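PDB 3LRK: alpha-galactosidase 1 from Saccharomyces cerevisiae, which hydrolyses terminal, non-reducing alpha-D-galactose residues from alpha-galactosides such as galactose oligosaccharides, galactomannans and galactolipids. Local coordinates for residues W34-F40 and G293-N297; N263-G267 and S303-Y307. The protein carries 1 engineered substitution. One frame throughout, in Å; residues are numbered along the deposited sequence.

Both contacts belong to the alpha/beta-barrel catalytic domain and lie with their centres about 11 Å apart. Their segments alternate along the chain: 34-40, 263-267, 293-297, 303-307. Contact 1 lies at the ends of strands 32-35 and 290-292, first and last in chain order and neighbours in the sheet, the pairing that joins strand one to strand eight in a (beta/alpha)8 barrel; contact 2 ties the loop after strand 258-260 to helix 301-307, which follows the last strand. They meet directly, Ala294 CB packing on Val266 O at 3.3 Å. The side chains of Asn38 and Glu265 each lie about 7 Å from that of the proton donor Asp209, which brings contact 1 and the loop of contact 2 near the active site.

Contact 1: residues W34-F40 and G293-N297; sequences WDNWNTF and GANVN
The first and last strands of the alpha/beta barrel meet here, where the end of strand 32-35 and the short helix 37-40 pack on the loop after strand 290-292. Trp34 supplies the one direct hydrogen bond between residues 34-40 and 293-297: NE1 gives its N-H to Ala294 O at 2.8 Å, with the acceptor only 2° out of the indole plane and the carbonyl pointing almost straight at the nitrogen, though the bond bends at the hydrogen. Val296 CG1 lies obliquely beside CD1 of the same ring. Thr39 holds OG1 between its backbone N and carbonyl carbon (chi1 60°), which puts the hydroxyl against Asn295 CB and lets CG2 rest 3.4 Å from Asn295 N. The hydroxyl donates to a water at 2.7 Å, and this water donates to Gly293 O and Asp35 O, bridging the two segments. Phe40 brings CZ to within 3.6 Å of Asn295 ND2, ring and amide planes being 65° apart, while Asn295 OD1 accepts from Asn297 N in an Asx turn. Asn38 CB packs on Gly293 O at 3.2 Å. Such a junction between strands one and eight, beside the substrate pocket, is characteristic of closed (beta/alpha)8 barrels and here of the GH27 catalytic domain.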
ATOM      1  N   TRP A  34      29.552   0.617  21.298  1.00 21.46           N
ATOM      2  CA  TRP A  34      28.758   1.420  22.213  1.00 21.81           C
ATOM      3  C   TRP A  34      28.446   2.772  21.570  1.00 22.18           C
ATOM      4  O   TRP A  34      29.258   3.321  20.821  1.00 21.73           O
ATOM      5  CB  TRP A  34      29.531   1.605  23.528  1.00 22.41           C
ATOM      6  CG  TRP A  34      28.942   2.607  24.507  1.00 22.57           C
ATOM      7  CD1 TRP A  34      28.006   2.358  25.473  1.00 22.55           C
ATOM      8  CD2 TRP A  34      29.280   3.994  24.627  1.00 23.48           C
ATOM      9  NE1 TRP A  34      27.727   3.508  26.175  1.00 23.58           N
ATOM     10  CE2 TRP A  34      28.497   4.527  25.681  1.00 23.68           C
ATOM     11  CE3 TRP A  34      30.167   4.845  23.945  1.00 24.25           C
ATOM     12  CZ2 TRP A  34      28.569   5.871  26.066  1.00 23.12           C
ATOM     13  CZ3 TRP A  34      30.236   6.189  24.334  1.00 24.07           C
ATOM     14  CH2 TRP A  34      29.442   6.681  25.387  1.00 23.01           C
ATOM     15  N   ASP A  35      27.265   3.299  21.882  1.00 22.67           N
ATOM     16  CA  ASP A  35      26.821   4.603  21.399  1.00 23.45           C
ATOM     17  C   ASP A  35      26.298   5.380  22.619  1.00 24.18           C
ATOM     18  O   ASP A  35      25.596   4.817  23.464  1.00 24.12           O
ATOM     19  CB  ASP A  35      25.729   4.406  20.324  1.00 23.29           C
ATOM     20  CG  ASP A  35      25.236   5.713  19.702  1.00 23.33           C
ATOM     21  OD1 ASP A  35      24.832   6.641  20.449  1.00 22.24           O
ATOM     22  OD2 ASP A  35      25.212   5.798  18.441  1.00 21.31           O
ATOM     23  N   ASN A  36      26.643   6.659  22.700  1.00 25.22           N
ATOM     24  CA  ASN A  36      26.335   7.490  23.873  1.00 27.53           C
ATOM     25  C   ASN A  36      24.890   7.982  23.988  1.00 28.42           C
ATOM     26  O   ASN A  36      24.506   8.549  25.020  1.00 29.02           O
ATOM     27  CB  ASN A  36      27.258   8.710  23.892  1.00 27.37           C
ATOM     28  CG  ASN A  36      26.969   9.672  22.749  1.00 27.89           C
ATOM     29  OD1 ASN A  36      26.097  10.549  22.844  1.00 30.05           O
ATOM     30  ND2 ASN A  36      27.691   9.510  21.664  1.00 26.64           N
ATOM     31  N   TRP A  37      24.094   7.785  22.938  1.00 29.49           N
ATOM     32  CA  TRP A  37      22.789   8.442  22.860  1.00 30.32           C
ATOM     33  C   TRP A  37      21.815   8.080  23.994  1.00 31.36           C
ATOM     34  O   TRP A  37      21.368   8.975  24.726  1.00 31.46           O
ATOM     35  CB  TRP A  37      22.110   8.250  21.492  1.00 30.38           C
ATOM     36  CG  TRP A  37      20.883   9.093  21.422  1.00 30.13           C
ATOM     37  CD1 TRP A  37      19.591   8.684  21.564  1.00 31.17           C
ATOM     38  CD2 TRP A  37      20.843  10.517  21.271  1.00 30.71           C
ATOM     39  NE1 TRP A  37      18.737   9.768  21.481  1.00 31.65           N
ATOM     40  CE2 TRP A  37      19.483  10.904  21.304  1.00 31.35           C
ATOM     41  CE3 TRP A  37      21.827  11.503  21.093  1.00 29.57           C
ATOM     42  CZ2 TRP A  37      19.081  12.237  21.171  1.00 31.19           C
ATOM     43  CZ3 TRP A  37      21.424  12.834  20.955  1.00 30.34           C
ATOM     44  CH2 TRP A  37      20.064  13.184  21.002  1.00 30.65           C
ATOM     45  N   ASN A  38      21.487   6.792  24.133  1.00 32.07           N
ATOM     46  CA  ASN A  38      20.461   6.359  25.098  1.00 33.13           C
ATOM     47  C   ASN A  38      20.607   7.003  26.471  1.00 33.56           C
ATOM     48  O   ASN A  38      19.609   7.308  27.120  1.00 34.29           O
ATOM     49  CB  ASN A  38      20.410   4.835  25.244  1.00 32.96           C
ATOM     50  CG  ASN A  38      19.767   4.141  24.041  1.00 34.07           C
ATOM     51  OD1 ASN A  38      19.101   4.776  23.214  1.00 36.55           O
ATOM     52  ND2 ASN A  38      19.967   2.829  23.942  1.00 32.79           N
ATOM     53  N   THR A  39      21.846   7.248  26.887  1.00 33.99           N
ATOM     54  CA  THR A  39      22.115   7.643  28.265  1.00 34.23           C
ATOM     55  C   THR A  39      22.683   9.053  28.428  1.00 34.49           C
ATOM     56  O   THR A  39      22.651   9.600  29.539  1.00 34.74           O
ATOM     57  CB  THR A  39      22.984   6.574  29.017  1.00 34.21           C
ATOM     58  OG1 THR A  39      24.252   6.404  28.363  1.00 34.63           O
ATOM     59  CG2 THR A  39      22.259   5.221  29.061  1.00 34.61           C
ATOM     60  N   PHE A  40      23.168   9.654  27.338  1.00 34.53           N
ATOM     61  CA  PHE A  40      23.751  11.010  27.387  1.00 34.56           C
ATOM     62  C   PHE A  40      23.132  12.070  26.456  1.00 34.23           C
ATOM     63  O   PHE A  40      23.370  13.268  26.632  1.00 34.11           O
ATOM     64  CB  PHE A  40      25.265  10.952  27.187  1.00 34.74           C
ATOM     65  CG  PHE A  40      25.980  10.195  28.267  1.00 35.87           C
ATOM     66  CD1 PHE A  40      26.214   8.824  28.137  1.00 36.49           C
ATOM     67  CD2 PHE A  40      26.396  10.845  29.432  1.00 36.51           C
ATOM     68  CE1 PHE A  40      26.866   8.106  29.149  1.00 36.42           C
ATOM     69  CE2 PHE A  40      27.050  10.142  30.447  1.00 37.13           C
ATOM     70  CZ  PHE A  40      27.282   8.766  30.305  1.00 37.12           C
ATOM     71  N   GLY A 293      23.812   0.082  24.604  1.00 22.91           N
ATOM     72  CA  GLY A 293      23.046   1.330  24.779  1.00 23.41           C
ATOM     73  C   GLY A 293      23.105   1.869  26.204  1.00 24.04           C
ATOM     74  O   GLY A 293      22.742   3.020  26.463  1.00 24.25           O
ATOM     75  N   ALA A 294      23.585   1.037  27.120  1.00 24.49           N
ATOM     76  CA  ALA A 294      23.711   1.384  28.536  1.00 25.18           C
ATOM     77  C   ALA A 294      24.808   2.422  28.811  1.00 25.75           C
ATOM     78  O   ALA A 294      25.688   2.661  27.975  1.00 25.35           O
ATOM     79  CB  ALA A 294      23.952   0.122  29.352  1.00 24.83           C
ATOM     80  N   ASN A 295      24.720   3.066  29.976  1.00 26.74           N
ATOM     81  CA  ASN A 295      25.826   3.858  30.516  1.00 27.61           C
ATOM     82  C   ASN A 295      26.739   2.879  31.235  1.00 27.93           C
ATOM     83  O   ASN A 295      26.348   2.304  32.257  1.00 27.94           O
ATOM     84  CB  ASN A 295      25.311   4.924  31.497  1.00 27.83           C
ATOM     85  CG  ASN A 295      26.437   5.743  32.144  1.00 28.67           C
ATOM     86  OD1 ASN A 295      27.624   5.513  31.903  1.00 30.08           O
ATOM     87  ND2 ASN A 295      26.054   6.718  32.961  1.00 29.53           N
ATOM     88  N   VAL A 296      27.936   2.668  30.697  1.00 28.32           N
ATOM     89  CA  VAL A 296      28.838   1.643  31.234  1.00 29.22           C
ATOM     90  C   VAL A 296      29.405   2.016  32.617  1.00 30.24           C
ATOM     91  O   VAL A 296      29.852   1.142  33.362  1.00 30.13           O
ATOM     92  CB  VAL A 296      29.971   1.247  30.237  1.00 29.04           C
ATOM     93  CG1 VAL A 296      29.384   0.575  28.984  1.00 28.78           C
ATOM     94  CG2 VAL A 296      30.828   2.450  29.859  1.00 28.53           C
ATOM     95  N   ASN A 297      29.369   3.307  32.945  1.00 31.59           N
ATOM     96  CA  ASN A 297      29.770   3.795  34.272  1.00 33.23           C
ATOM     97  C   ASN A 297      28.580   3.855  35.231  1.00 33.45           C
ATOM     98  O   ASN A 297      28.701   4.304  36.372  1.00 33.68           O
ATOM     99  CB  ASN A 297      30.460   5.161  34.168  1.00 33.61           C
ATOM    100  CG  ASN A 297      31.872   5.065  33.602  1.00 36.04           C
ATOM    101  OD1 ASN A 297      32.120   5.473  32.466  1.00 38.55           O
ATOM    102  ND2 ASN A 297      32.807   4.526  34.394  1.00 37.63           N
TER
HETATM  103  O   HOH W   1      24.240   5.197  25.940  1.00 25.64           O

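Contact 2: residues N263-G267 and S303-Y307; sequences NLEVG and SYSIY
Leu264 meets Tyr307 first, its CD1 lying at the edge of the phenol ring, 3.8 Å from CE2, while its CB approaches the hydroxyl; the two side chains run antiparallel alongside each other. At Glu265 the chain turns its side chain away from the helix, and His279 accepts the hydrogen of its backbone N. Val266 then points at the helix. With CG1 anti to the backbone N (chi1 178°), this methyl lies over one face of the Tyr307 ring, toward its rim, in a CH-pi contact 4.0 Å from the centroid, and also touches Ile306 CG2 at 3.8 Å. Val266 O accepts a short hydrogen bond from Tyr307 OH (2.6 Å), the donor tilted 23° from the carbonyl plane; the same hydroxyl has a weak hydrogen bond with Gly293 N. A phenylalanine in place of Tyr307 would probably keep the ring against Val266 but leave Val266 O without this donor and Gly293 N without its weak partner. Gly267, at positive phi, sets its CA 3.2 Å from Ser303 OG, a hydroxyl bonded to Glu276 and Lys300; Glu276 also takes the hydrogen of Gly267 N, so one carboxylate ties loop and helix together. The whole is a buried beta-alpha loop packed on the helix after the last strand, a layout of the (beta/alpha)8 barrel, with Glu265 of the loop about 7 Å, side chain to side chain, from the proton donor Asp209.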
ATOM      1  N   ASN A 263      20.306  -0.129  18.930  1.00 20.39           N
ATOM      2  CA  ASN A 263      21.153  -0.392  20.095  1.00 21.08           C
ATOM      3  C   ASN A 263      20.418  -1.200  21.169  1.00 21.70           C
ATOM      4  O   ASN A 263      19.204  -1.053  21.354  1.00 21.69           O
ATOM      5  CB  ASN A 263      21.663   0.909  20.705  1.00 20.68           C
ATOM      6  CG  ASN A 263      22.392   1.801  19.708  1.00 21.89           C
ATOM      7  OD1 ASN A 263      22.590   1.456  18.531  1.00 24.97           O
ATOM      8  ND2 ASN A 263      22.803   2.956  20.184  1.00 20.16           N
ATOM      9  N   LEU A 264      21.170  -2.050  21.860  1.00 22.13           N
ATOM     10  CA  LEU A 264      20.664  -2.865  22.961  1.00 22.60           C
ATOM     11  C   LEU A 264      20.216  -2.011  24.138  1.00 23.06           C
ATOM     12  O   LEU A 264      20.895  -1.050  24.517  1.00 23.83           O
ATOM     13  CB  LEU A 264      21.746  -3.864  23.416  1.00 22.43           C
ATOM     14  CG  LEU A 264      22.078  -4.939  22.375  1.00 21.47           C
ATOM     15  CD1 LEU A 264      23.487  -5.540  22.548  1.00 21.01           C
ATOM     16  CD2 LEU A 264      20.988  -6.027  22.350  1.00 20.53           C
ATOM     17  N   GLU A 265      19.074  -2.375  24.712  1.00 23.55           N
ATOM     18  CA  GLU A 265      18.505  -1.678  25.848  1.00 24.30           C
ATOM     19  C   GLU A 265      18.859  -2.395  27.154  1.00 24.05           C
ATOM     20  O   GLU A 265      18.369  -2.033  28.224  1.00 23.67           O
ATOM     21  CB  GLU A 265      16.989  -1.548  25.689  1.00 24.79           C
ATOM     22  CG  GLU A 265      16.559  -0.723  24.473  1.00 26.14           C
ATOM     23  CD  GLU A 265      16.555   0.779  24.723  1.00 29.43           C
ATOM     24  OE1 GLU A 265      17.102   1.258  25.744  1.00 29.85           O
ATOM     25  OE2 GLU A 265      16.000   1.500  23.879  1.00 31.60           O
ATOM     26  N   VAL A 266      19.715  -3.410  27.047  1.00 24.14           N
ATOM     27  CA  VAL A 266      20.256  -4.092  28.217  1.00 23.46           C
ATOM     28  C   VAL A 266      20.938  -3.041  29.100  1.00 23.30           C
ATOM     29  O   VAL A 266      21.764  -2.260  28.629  1.00 22.11           O
ATOM     30  CB  VAL A 266      21.248  -5.222  27.820  1.00 23.65           C
ATOM     31  CG1 VAL A 266      21.840  -5.903  29.061  1.00 23.79           C
ATOM     32  CG2 VAL A 266      20.562  -6.260  26.932  1.00 23.23           C
ATOM     33  N   GLY A 267      20.548  -3.003  30.371  1.00 23.59           N
ATOM     34  CA  GLY A 267      21.090  -2.026  31.312  1.00 24.53           C
ATOM     35  C   GLY A 267      20.481  -0.643  31.176  1.00 25.16           C
ATOM     36  O   GLY A 267      20.971   0.310  31.785  1.00 25.27           O
ATOM     37  N   SER A 303      22.986  -6.813  34.119  1.00 24.97           N
ATOM     38  CA  SER A 303      23.098  -6.319  32.743  1.00 24.94           C
ATOM     39  C   SER A 303      24.510  -6.513  32.203  1.00 25.18           C
ATOM     40  O   SER A 303      24.693  -6.953  31.064  1.00 25.29           O
ATOM     41  CB  SER A 303      22.666  -4.858  32.662  1.00 24.68           C
ATOM     42  OG  SER A 303      21.305  -4.724  33.034  1.00 23.80           O
ATOM     43  N   TYR A 304      25.507  -6.201  33.031  1.00 25.37           N
ATOM     44  CA  TYR A 304      26.911  -6.452  32.691  1.00 25.61           C
ATOM     45  C   TYR A 304      27.180  -7.909  32.298  1.00 25.63           C
ATOM     46  O   TYR A 304      27.850  -8.158  31.307  1.00 25.36           O
ATOM     47  CB  TYR A 304      27.838  -6.007  33.837  1.00 25.72           C
ATOM     48  CG  TYR A 304      29.304  -6.339  33.645  1.00 26.67           C
ATOM     49  CD1 TYR A 304      30.022  -5.893  32.519  1.00 26.72           C
ATOM     50  CD2 TYR A 304      29.995  -7.068  34.614  1.00 27.44           C
ATOM     51  CE1 TYR A 304      31.380  -6.203  32.366  1.00 26.49           C
ATOM     52  CE2 TYR A 304      31.325  -7.372  34.469  1.00 27.77           C
ATOM     53  CZ  TYR A 304      32.022  -6.941  33.359  1.00 27.37           C
ATOM     54  OH  TYR A 304      33.364  -7.279  33.264  1.00 28.10           O
ATOM     55  N   SER A 305      26.653  -8.869  33.057  1.00 26.11           N
ATOM     56  CA  SER A 305      26.916 -10.277  32.730  1.00 26.37           C
ATOM     57  C   SER A 305      26.131 -10.758  31.501  1.00 26.14           C
ATOM     58  O   SER A 305      26.485 -11.767  30.887  1.00 25.90           O
ATOM     59  CB  SER A 305      26.661 -11.193  33.924  1.00 26.79           C
ATOM     60  OG  SER A 305      25.307 -11.179  34.288  1.00 28.07           O
ATOM     61  N   ILE A 306      25.065 -10.039  31.155  1.00 25.81           N
ATOM     62  CA  ILE A 306      24.373 -10.294  29.887  1.00 25.57           C
ATOM     63  C   ILE A 306      25.283  -9.875  28.713  1.00 25.71           C
ATOM     64  O   ILE A 306      25.575 -10.690  27.823  1.00 25.48           O
ATOM     65  CB  ILE A 306      22.961  -9.644  29.858  1.00 25.62           C
ATOM     66  CG1 ILE A 306      22.021 -10.449  30.769  1.00 25.07           C
ATOM     67  CG2 ILE A 306      22.395  -9.591  28.418  1.00 25.28           C
ATOM     68  CD1 ILE A 306      20.775  -9.729  31.190  1.00 24.55           C
ATOM     69  N   TYR A 307      25.772  -8.633  28.746  1.00 25.55           N
ATOM     70  CA  TYR A 307      26.691  -8.128  27.712  1.00 25.23           C
ATOM     71  C   TYR A 307      27.971  -8.954  27.589  1.00 25.76           C
ATOM     72  O   TYR A 307      28.620  -8.944  26.549  1.00 25.07           O
ATOM     73  CB  TYR A 307      27.104  -6.690  28.010  1.00 25.08           C
ATOM     74  CG  TYR A 307      26.089  -5.636  27.636  1.00 24.87           C
ATOM     75  CD1 TYR A 307      25.604  -4.749  28.596  1.00 23.73           C
ATOM     76  CD2 TYR A 307      25.629  -5.511  26.315  1.00 25.07           C
ATOM     77  CE1 TYR A 307      24.673  -3.756  28.260  1.00 24.54           C
ATOM     78  CE2 TYR A 307      24.695  -4.525  25.969  1.00 24.24           C
ATOM     79  CZ  TYR A 307      24.226  -3.658  26.942  1.00 23.44           C
ATOM     80  OH  TYR A 307      23.309  -2.696  26.596  1.00 23.03           O
TER